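Local coordinates for dimethylsulfoniopropionate lyase (Roseovarius nubinhibens, PDB 4B29), which probably cleaves dimethylsulfoniopropionate, releasing dimethyl sulfide, as a zinc-binding cupin-type lyase of the marine sulphur cycle, at residues W98-T103 against N113-F118; V136-P141 against T195-T200; Y156-G161 against L175-T180. All coordinates share one frame; numbering follows the deposited sequence. Where two conformers were deposited one is given.

Interaction 1 (W98-T103 against N113-F118); sequences WRHSYT and NRFGWF. With PO4 (phosphate ion), chain E.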
# COMPACT_ATOMS: atom_id res chain seq x y z
N TRP A 98 -6.72 1.64 -9.77
CA TRP A 98 -5.27 1.42 -9.76
C TRP A 98 -4.56 2.58 -10.40
O TRP A 98 -5.03 3.16 -11.41
CB TRP A 98 -4.89 0.10 -10.50
CG TRP A 98 -5.33 -1.08 -9.80
CD1 TRP A 98 -6.47 -1.81 -10.02
CD2 TRP A 98 -4.63 -1.72 -8.72
NE1 TRP A 98 -6.54 -2.86 -9.12
CE2 TRP A 98 -5.40 -2.82 -8.33
CE3 TRP A 98 -3.43 -1.43 -8.02
CZ2 TRP A 98 -5.04 -3.66 -7.26
CZ3 TRP A 98 -3.03 -2.29 -6.98
CH2 TRP A 98 -3.82 -3.38 -6.60
N ARG A 99 -3.39 2.87 -9.80
CA ARG A 99 -2.49 3.96 -10.17
C ARG A 99 -1.04 3.47 -10.31
O ARG A 99 -0.64 2.45 -9.72
CB ARG A 99 -2.55 5.07 -9.10
CG ARG A 99 -3.98 5.51 -8.77
CD ARG A 99 -4.05 6.54 -7.63
NE ARG A 99 -5.41 7.06 -7.46
CZ ARG A 99 -5.81 7.78 -6.40
NH1 ARG A 99 -4.95 8.12 -5.47
NH2 ARG A 99 -7.07 8.21 -6.32
N HIS A 100 -0.25 4.21 -11.09
CA HIS A 100 1.16 3.88 -11.34
C HIS A 100 2.11 4.94 -10.82
O HIS A 100 3.15 4.63 -10.23
CB HIS A 100 1.41 3.82 -12.85
CG HIS A 100 1.36 2.45 -13.42
ND1 HIS A 100 1.03 2.23 -14.74
CD2 HIS A 100 1.62 1.25 -12.88
CE1 HIS A 100 1.07 0.93 -14.97
NE2 HIS A 100 1.42 0.32 -13.85
N SER A 101 1.85 6.20 -11.20
CA SER A 101 2.65 7.31 -10.65
C SER A 101 3.90 7.54 -11.49
O SER A 101 4.15 8.67 -11.87
CB SER A 101 3.05 7.18 -9.15
OG SER A 101 1.99 7.46 -8.24
N TYR A 102 4.65 6.51 -11.82
CA TYR A 102 5.96 6.72 -12.44
C TYR A 102 5.90 6.47 -13.94
O TYR A 102 5.04 5.72 -14.41
CB TYR A 102 7.04 5.82 -11.82
CG TYR A 102 7.18 6.06 -10.33
CD1 TYR A 102 7.74 7.24 -9.86
CD2 TYR A 102 6.75 5.11 -9.41
CE1 TYR A 102 7.87 7.50 -8.48
CE2 TYR A 102 6.85 5.35 -8.02
CZ TYR A 102 7.44 6.52 -7.57
OH TYR A 102 7.56 6.73 -6.20
N THR A 103 6.88 7.02 -14.63
CA THR A 103 6.98 6.84 -16.09
C THR A 103 7.79 5.62 -16.42
O THR A 103 8.55 5.09 -15.59
CB THR A 103 7.65 8.04 -16.78
OG1 THR A 103 9.04 8.15 -16.39
CG2 THR A 103 6.91 9.31 -16.44
N ASN A 113 4.16 -3.12 -15.40
CA ASN A 113 3.25 -4.24 -15.58
C ASN A 113 2.92 -4.98 -14.30
O ASN A 113 1.83 -5.54 -14.15
CB ASN A 113 3.88 -5.28 -16.54
CG ASN A 113 3.83 -4.83 -17.99
OD1 ASN A 113 2.99 -4.00 -18.39
ND2 ASN A 113 4.73 -5.39 -18.80
N ARG A 114 3.89 -5.04 -13.39
CA ARG A 114 3.79 -5.98 -12.28
C ARG A 114 3.77 -5.25 -10.91
O ARG A 114 3.92 -5.87 -9.88
CB ARG A 114 4.96 -7.01 -12.34
CG ARG A 114 4.91 -7.79 -13.66
CD ARG A 114 5.76 -9.08 -13.60
NE ARG A 114 7.17 -8.70 -13.44
CZ ARG A 114 7.88 -8.98 -12.35
NH1 ARG A 114 7.33 -9.65 -11.34
NH2 ARG A 114 9.15 -8.60 -12.29
N PHE A 115 3.49 -3.96 -10.95
CA PHE A 115 3.28 -3.21 -9.70
C PHE A 115 2.09 -2.28 -9.90
O PHE A 115 1.80 -1.85 -11.03
CB PHE A 115 4.54 -2.41 -9.35
CG PHE A 115 4.27 -0.96 -8.96
CD1 PHE A 115 4.24 0.02 -9.95
CD2 PHE A 115 4.02 -0.60 -7.62
CE1 PHE A 115 4.01 1.37 -9.63
CE2 PHE A 115 3.76 0.77 -7.30
CZ PHE A 115 3.77 1.72 -8.30
N GLY A 116 1.42 -1.94 -8.82
CA GLY A 116 0.49 -0.79 -8.88
C GLY A 116 0.09 -0.44 -7.46
O GLY A 116 0.45 -1.12 -6.51
N TRP A 117 -0.67 0.64 -7.32
CA TRP A 117 -1.14 1.01 -5.99
C TRP A 117 -2.52 1.65 -6.10
O TRP A 117 -2.93 2.07 -7.20
CB TRP A 117 -0.17 2.03 -5.33
CG TRP A 117 -0.08 3.37 -5.98
CD1 TRP A 117 0.61 3.70 -7.10
CD2 TRP A 117 -0.73 4.58 -5.53
NE1 TRP A 117 0.45 5.06 -7.38
CE2 TRP A 117 -0.37 5.61 -6.43
CE3 TRP A 117 -1.56 4.87 -4.45
CZ2 TRP A 117 -0.81 6.94 -6.28
CZ3 TRP A 117 -2.02 6.20 -4.30
CH2 TRP A 117 -1.63 7.21 -5.22
N PHE A 118 -3.20 1.78 -4.96
CA PHE A 118 -4.44 2.53 -4.98
C PHE A 118 -4.66 3.15 -3.61
O PHE A 118 -4.01 2.77 -2.61
CB PHE A 118 -5.63 1.65 -5.39
CG PHE A 118 -6.00 0.55 -4.40
CD1 PHE A 118 -6.92 0.75 -3.35
CD2 PHE A 118 -5.45 -0.73 -4.55
CE1 PHE A 118 -7.31 -0.32 -2.49
CE2 PHE A 118 -5.84 -1.79 -3.70
CZ PHE A 118 -6.73 -1.60 -2.65
P PO4 E . 3.84 -12.28 -10.48
O1 PO4 E . 2.67 -12.72 -11.39
O2 PO4 E . 3.36 -11.45 -9.30
O3 PO4 E . 4.40 -13.51 -9.81
O4 PO4 E . 4.88 -11.46 -11.23
O HOH W 1 0.06 -2.44 -13.54
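Arg99 N donates to Trp117 O at 2.8 Å, the carbonyl pointing almost straight at the nitrogen, and Trp117 N returns a bond to Arg99 O at 3.0 Å. These two bonds form a single antiparallel bridge of the hydrogen-bonded kind, and around it the side chains of Arg99 and Trp117 fold over each other. With CG set between the backbone N and the carbonyl carbon (chi1 66°), the Trp117 indole swings back over the loop, where Arg99 CB sits above its five-membered ring, 3.7 Å from the centroid, a CH-pi contact. The extended arginine chain then runs along the benzo part, and NH1 reaches the rim at Trp117 CH2 with the guanidinium turned nearly perpendicular to the ring. Salt bridges to Glu97 and Glu119 hold that group. Ser101 OG accepts the indole N-H, lying 3.0 Å from Trp117 NE1 but 25° out of the ring plane, a bent bond. In the cupin-like fold of this family, the bridge fastens the loop after helix 83-92 to strand 115-122 of the larger sheet. Trp98 turns its six-membered ring's face to the edge of Phe118, a T-shaped pair with planes at 81° and Phe118 CD2 3.7 Å from Trp98 CH2. The rim of the same indole comes against the backbone of Gly116. Farther along, His100 O lies in the plane of the Phe115 ring, 3.4 Å from Phe115 CE1, while His100 NE2, whose main partner is Leu112 O, is also hydrogen-bonded to a water that donates to Phe115 O.

Interaction 2 (V136-P141 against T195-T200); sequences VGYWGP and TDPILT. With PO4 (phosphate ion), chain E; EDO (1,2-ethanediol), chain F.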
# COMPACT_ATOMS: atom_id res chain seq x y z
N VAL A 136 -2.52 1.17 -0.70
CA VAL A 136 -2.15 -0.25 -0.82
C VAL A 136 -1.23 -0.37 -2.03
O VAL A 136 -1.49 0.24 -3.08
CB VAL A 136 -3.45 -1.13 -1.07
CG1 VAL A 136 -3.04 -2.57 -1.57
CG2 VAL A 136 -4.27 -1.21 0.20
N GLY A 137 -0.14 -1.16 -1.93
CA GLY A 137 0.76 -1.34 -3.07
C GLY A 137 0.99 -2.84 -3.27
O GLY A 137 0.88 -3.63 -2.30
N TYR A 138 1.21 -3.24 -4.52
CA TYR A 138 1.62 -4.63 -4.84
C TYR A 138 2.82 -4.55 -5.75
O TYR A 138 2.85 -3.74 -6.69
CB TYR A 138 0.50 -5.37 -5.56
CG TYR A 138 0.94 -6.76 -6.00
CD1 TYR A 138 0.82 -7.83 -5.13
CD2 TYR A 138 1.51 -6.93 -7.27
CE1 TYR A 138 1.24 -9.16 -5.56
CE2 TYR A 138 1.96 -8.23 -7.70
CZ TYR A 138 1.77 -9.30 -6.83
OH TYR A 138 2.20 -10.55 -7.27
N TRP A 139 3.82 -5.39 -5.48
CA TRP A 139 4.96 -5.55 -6.38
C TRP A 139 5.20 -7.03 -6.61
O TRP A 139 5.29 -7.80 -5.66
CB TRP A 139 6.24 -5.00 -5.72
CG TRP A 139 6.26 -3.51 -5.61
CD1 TRP A 139 6.91 -2.64 -6.43
CD2 TRP A 139 5.60 -2.71 -4.60
NE1 TRP A 139 6.72 -1.34 -5.97
CE2 TRP A 139 5.91 -1.37 -4.87
CE3 TRP A 139 4.79 -3.03 -3.50
CZ2 TRP A 139 5.42 -0.30 -4.08
CZ3 TRP A 139 4.33 -1.97 -2.68
CH2 TRP A 139 4.64 -0.63 -3.01
N GLY A 140 5.30 -7.42 -7.88
CA GLY A 140 5.62 -8.86 -8.13
C GLY A 140 7.09 -9.13 -7.76
O GLY A 140 7.87 -8.22 -7.45
N PRO A 141 7.49 -10.41 -7.82
CA PRO A 141 8.89 -10.73 -7.53
C PRO A 141 9.90 -10.06 -8.44
O PRO A 141 9.61 -9.72 -9.58
CB PRO A 141 8.96 -12.27 -7.75
CG PRO A 141 7.56 -12.75 -7.85
CD PRO A 141 6.70 -11.56 -8.26
N THR A 195 12.35 -13.41 -4.47
CA THR A 195 11.58 -14.50 -5.03
C THR A 195 10.05 -14.42 -4.80
O THR A 195 9.25 -15.05 -5.51
CB THR A 195 12.17 -15.81 -4.39
OG1 THR A 195 13.44 -16.03 -5.05
CG2 THR A 195 11.33 -16.94 -4.67
N ASP A 196 9.65 -13.62 -3.82
CA ASP A 196 8.26 -13.50 -3.42
C ASP A 196 7.77 -12.10 -3.82
O ASP A 196 8.59 -11.21 -3.95
CB ASP A 196 8.13 -13.66 -1.92
CG ASP A 196 8.69 -15.01 -1.45
OD1 ASP A 196 8.25 -16.03 -2.00
OD2 ASP A 196 9.51 -15.03 -0.54
N PRO A 197 6.48 -11.99 -4.12
CA PRO A 197 5.88 -10.64 -4.30
C PRO A 197 5.73 -9.99 -2.91
O PRO A 197 6.05 -10.58 -1.87
CB PRO A 197 4.51 -10.97 -4.86
CG PRO A 197 4.10 -12.25 -4.11
CD PRO A 197 5.45 -13.03 -3.97
N ILE A 198 5.17 -8.77 -2.89
CA ILE A 198 4.74 -8.20 -1.61
C ILE A 198 3.49 -7.35 -1.84
O ILE A 198 3.36 -6.70 -2.87
CB ILE A 198 5.85 -7.32 -0.92
CG1 ILE A 198 5.44 -7.02 0.53
CG2 ILE A 198 6.24 -6.05 -1.76
CD1 ILE A 198 6.56 -6.35 1.33
N LEU A 199 2.59 -7.44 -0.88
CA LEU A 199 1.34 -6.65 -0.88
C LEU A 199 1.36 -5.87 0.43
O LEU A 199 1.55 -6.46 1.51
CB LEU A 199 0.16 -7.61 -0.94
CG LEU A 199 -1.28 -7.03 -0.85
CD1 LEU A 199 -1.55 -6.12 -2.05
CD2 LEU A 199 -2.34 -8.17 -0.73
N THR A 200 1.17 -4.53 0.35
CA THR A 200 1.36 -3.67 1.54
C THR A 200 0.11 -2.83 1.77
O THR A 200 -0.67 -2.60 0.83
CB THR A 200 2.52 -2.68 1.34
OG1 THR A 200 2.27 -1.90 0.16
CG2 THR A 200 3.88 -3.49 1.14
P PO4 E . 3.84 -12.28 -10.48
O1 PO4 E . 2.67 -12.72 -11.39
O2 PO4 E . 3.36 -11.45 -9.30
O3 PO4 E . 4.40 -13.51 -9.81
O4 PO4 E . 4.88 -11.46 -11.23
C1 EDO F . 2.01 1.77 -0.52
O1 EDO F . 2.91 0.66 -0.58
C2 EDO F . 1.93 2.33 -1.91
O2 EDO F . 1.21 3.53 -1.76
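Thr200 and Trp139 meet on one face of a two-strand antiparallel pairing, and together with Pro197 and Ile198 they account for much of the surface it buries. The hydroxyl of Thr200 is placed between the backbone N and the carbonyl carbon (chi1 56°), which turns OG1 toward the partner strand. Thr200 OG1 receives a weak, bent bond from Gly137 N at 3.3 Å and lies in the plane of the indole, 3.5 Å from Trp139 CZ3. An ethanediol hydroxyl, O1, is hydrogen-bonded to Thr200 OG1 at 2.7 Å and also approaches the indole edge at Trp139 CH2. In the backbone, Gly137 and Thr200 exchange two bonds. Thr200 N donates in the plane of the Gly137 carbonyl, whereas Gly137 N stands 41° above that of Thr200. Trp139 and Ile198 form the next hydrogen-bonded pair, and their side chains run alongside each other in the same direction, with Ile198 CG2 3.8 Å from Trp139 CE3. On the other face, Tyr138 crosses Pro197, its OH 3.4 Å from Pro197 CB, and Leu199 CD1 fits against Val136 CG1 at 3.9 Å. Tyr138 OH lies 2.5 Å from O2 of the phosphate of chain E and also reaches Asp74 O. Within the larger sheet, strand 133-139 also pairs with strand 115-122, and strand 198-205 with strand 153-159. Helices 67-73 and 83-92 pack over the Tyr138 and Leu199 face; on the other, the Trp139 side chain meets Phe115 and Tyr156 of the same sheet and Tyr145 of the five-stranded one, about 8 Å from the zinc ion.

Interaction 3 (Y156-G161 against L175-T180); sequences YSVVSG and LEPGQT. With PO4 (phosphate ion), chain B; EDO (1,2-ethanediol), chain F.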
# COMPACT_ATOMS: atom_id res chain seq x y z
N TYR A 156 4.47 1.85 6.81
CA TYR A 156 4.16 0.65 6.03
C TYR A 156 3.73 -0.50 6.95
O TYR A 156 4.20 -0.62 8.08
CB TYR A 156 5.47 0.14 5.34
CG TYR A 156 5.54 0.49 3.90
CD1 TYR A 156 5.94 1.79 3.51
CD2 TYR A 156 5.19 -0.41 2.91
CE1 TYR A 156 6.03 2.13 2.14
CE2 TYR A 156 5.27 -0.10 1.57
CZ TYR A 156 5.64 1.19 1.19
OH TYR A 156 5.74 1.49 -0.15
N SER A 157 2.84 -1.36 6.41
CA SER A 157 2.68 -2.73 6.97
C SER A 157 2.75 -3.67 5.79
O SER A 157 2.39 -3.32 4.66
CB SER A 157 1.35 -2.93 7.76
OG SER A 157 0.22 -2.95 6.87
N VAL A 158 3.21 -4.89 6.09
CA VAL A 158 3.17 -5.94 5.07
C VAL A 158 1.91 -6.81 5.27
O VAL A 158 1.66 -7.30 6.37
CB VAL A 158 4.43 -6.83 5.22
CG1 VAL A 158 4.41 -7.92 4.07
CG2 VAL A 158 5.65 -5.92 5.06
N VAL A 159 1.17 -7.02 4.17
CA VAL A 159 -0.03 -7.86 4.27
C VAL A 159 0.34 -9.28 3.88
O VAL A 159 -0.06 -10.22 4.60
CB VAL A 159 -1.16 -7.36 3.33
CG1 VAL A 159 -2.42 -8.26 3.48
CG2 VAL A 159 -1.52 -5.90 3.77
N SER A 160 1.05 -9.39 2.79
CA SER A 160 1.44 -10.77 2.35
C SER A 160 2.70 -10.68 1.53
O SER A 160 3.11 -9.60 1.03
CB SER A 160 0.26 -11.43 1.57
OG SER A 160 -0.18 -10.61 0.49
N GLY A 161 3.39 -11.81 1.39
CA GLY A 161 4.68 -11.76 0.68
C GLY A 161 5.76 -11.25 1.63
O GLY A 161 5.65 -11.39 2.86
N LEU A 175 11.03 -7.49 5.68
CA LEU A 175 9.75 -7.52 6.40
C LEU A 175 8.78 -8.54 5.84
O LEU A 175 8.67 -8.70 4.61
CB LEU A 175 9.05 -6.13 6.27
CG LEU A 175 9.93 -4.97 6.82
CD1 LEU A 175 9.09 -3.68 6.68
CD2 LEU A 175 10.39 -5.23 8.30
N GLU A 176 8.10 -9.20 6.78
CA GLU A 176 7.13 -10.27 6.53
C GLU A 176 5.77 -9.81 7.07
O GLU A 176 5.68 -8.77 7.75
CB GLU A 176 7.61 -11.54 7.27
CG GLU A 176 8.82 -12.04 6.45
CD GLU A 176 9.35 -13.40 6.78
OE1 GLU A 176 8.82 -14.10 7.68
OE2 GLU A 176 10.34 -13.75 6.09
N PRO A 177 4.71 -10.59 6.83
CA PRO A 177 3.33 -10.11 7.15
C PRO A 177 3.09 -9.65 8.57
O PRO A 177 3.43 -10.34 9.56
CB PRO A 177 2.46 -11.32 6.84
CG PRO A 177 3.19 -11.95 5.59
CD PRO A 177 4.68 -11.82 5.99
N GLY A 178 2.55 -8.43 8.69
CA GLY A 178 2.26 -7.82 9.98
C GLY A 178 3.37 -6.92 10.52
O GLY A 178 3.11 -6.14 11.46
N GLN A 179 4.59 -7.04 9.97
CA GLN A 179 5.67 -6.15 10.38
C GLN A 179 5.40 -4.78 9.77
O GLN A 179 4.68 -4.67 8.78
CB GLN A 179 7.04 -6.69 9.95
CG GLN A 179 7.40 -7.94 10.80
CD GLN A 179 8.81 -8.37 10.46
OE1 GLN A 179 9.03 -9.09 9.48
NE2 GLN A 179 9.75 -7.94 11.27
N THR A 180 5.98 -3.75 10.39
CA THR A 180 5.74 -2.35 9.96
C THR A 180 7.04 -1.61 9.83
O THR A 180 8.11 -2.06 10.33
CB THR A 180 4.84 -1.58 10.96
OG1 THR A 180 5.49 -1.42 12.26
CG2 THR A 180 3.46 -2.31 11.13
P PO4 B . 5.77 4.77 -1.26
O1 PO4 B . 5.51 4.66 -2.73
O2 PO4 B . 4.43 4.49 -0.54
O3 PO4 B . 6.83 3.79 -0.77
O4 PO4 B . 6.23 6.13 -0.86
C1 EDO F . 2.01 1.77 -0.52
O1 EDO F . 2.91 0.66 -0.58
C2 EDO F . 1.93 2.33 -1.91
O2 EDO F . 1.21 3.53 -1.76
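Val158 turns its side chain into the type II turn from Glu176 to Gln179, and its backbone is gripped by the same turn. CG1 is anti to the backbone N (chi1 -177°), which lays this methyl over the Glu176-Pro177 peptide while Val158 CG2 reaches Leu175 CB at 3.6 Å. The valine N-H points to Gln179 O, 3.1 Å from Val158 N and almost in line with the carbonyl, and Val158 O accepts from Gly178 N at 2.7 Å. The turn is closed by Gln179 N to Glu176 O and braced by its own side chain: Gln179 OE1 takes the Glu176 N-H at 2.9 Å. The Pro177 ring edges up to two carbonyls, CD lying 3.3 Å from Gly161 O and CB close to Val159 O. Where strand 180-183 starts, Thr180 and Ser157 make a non-hydrogen-bonded antiparallel pair. Thr180 OG1 sits between its backbone N and carbonyl carbon (chi1 65°), with CG2 turned onto Ser157 CB; Ser157 OG, placed likewise, bonds Leu201 O and Trp38 NE1. Val159 and Ser160 form a classic beta bulge against Leu199. At the other end, the Tyr156 side chain leads away from the turn, its hydroxyl donating to O3 of the phosphate of chain B at 2.6 Å, close to the zinc ligands Glu154 and His189. The contact is thus mostly backbone bonding with a small apolar contact of Val158 on Leu175 and Pro177, which anchors the end of strand 153-159 through the type II turn leading from one sheet to the other, whereas the polar tyrosine end faces the pocket, consistent with a place in the substrate-binding region.

Overall arrangement
All three interactions reach the same large mixed sheet, in which strands 115-122, 133-139, 198-205, 153-159 and 180-183 lie side by side. Interaction 1 closes along the chain before interaction 2 opens, and interaction 3 is nested inside the long loop that interaction 2 closes. The centres of interactions 1 and 2 are about 12 Å apart and those of 2 and 3 about 10 Å apart; each of these pairs touches, partly through probable backbone hydrogen bonds. Interactions 1 and 3, with centres about 19 Å apart, lie on opposite sides of the chain's centre without touching. Interaction 2 therefore joins the two flanks of the sheet, one of whose faces looks toward the zinc-binding pocket.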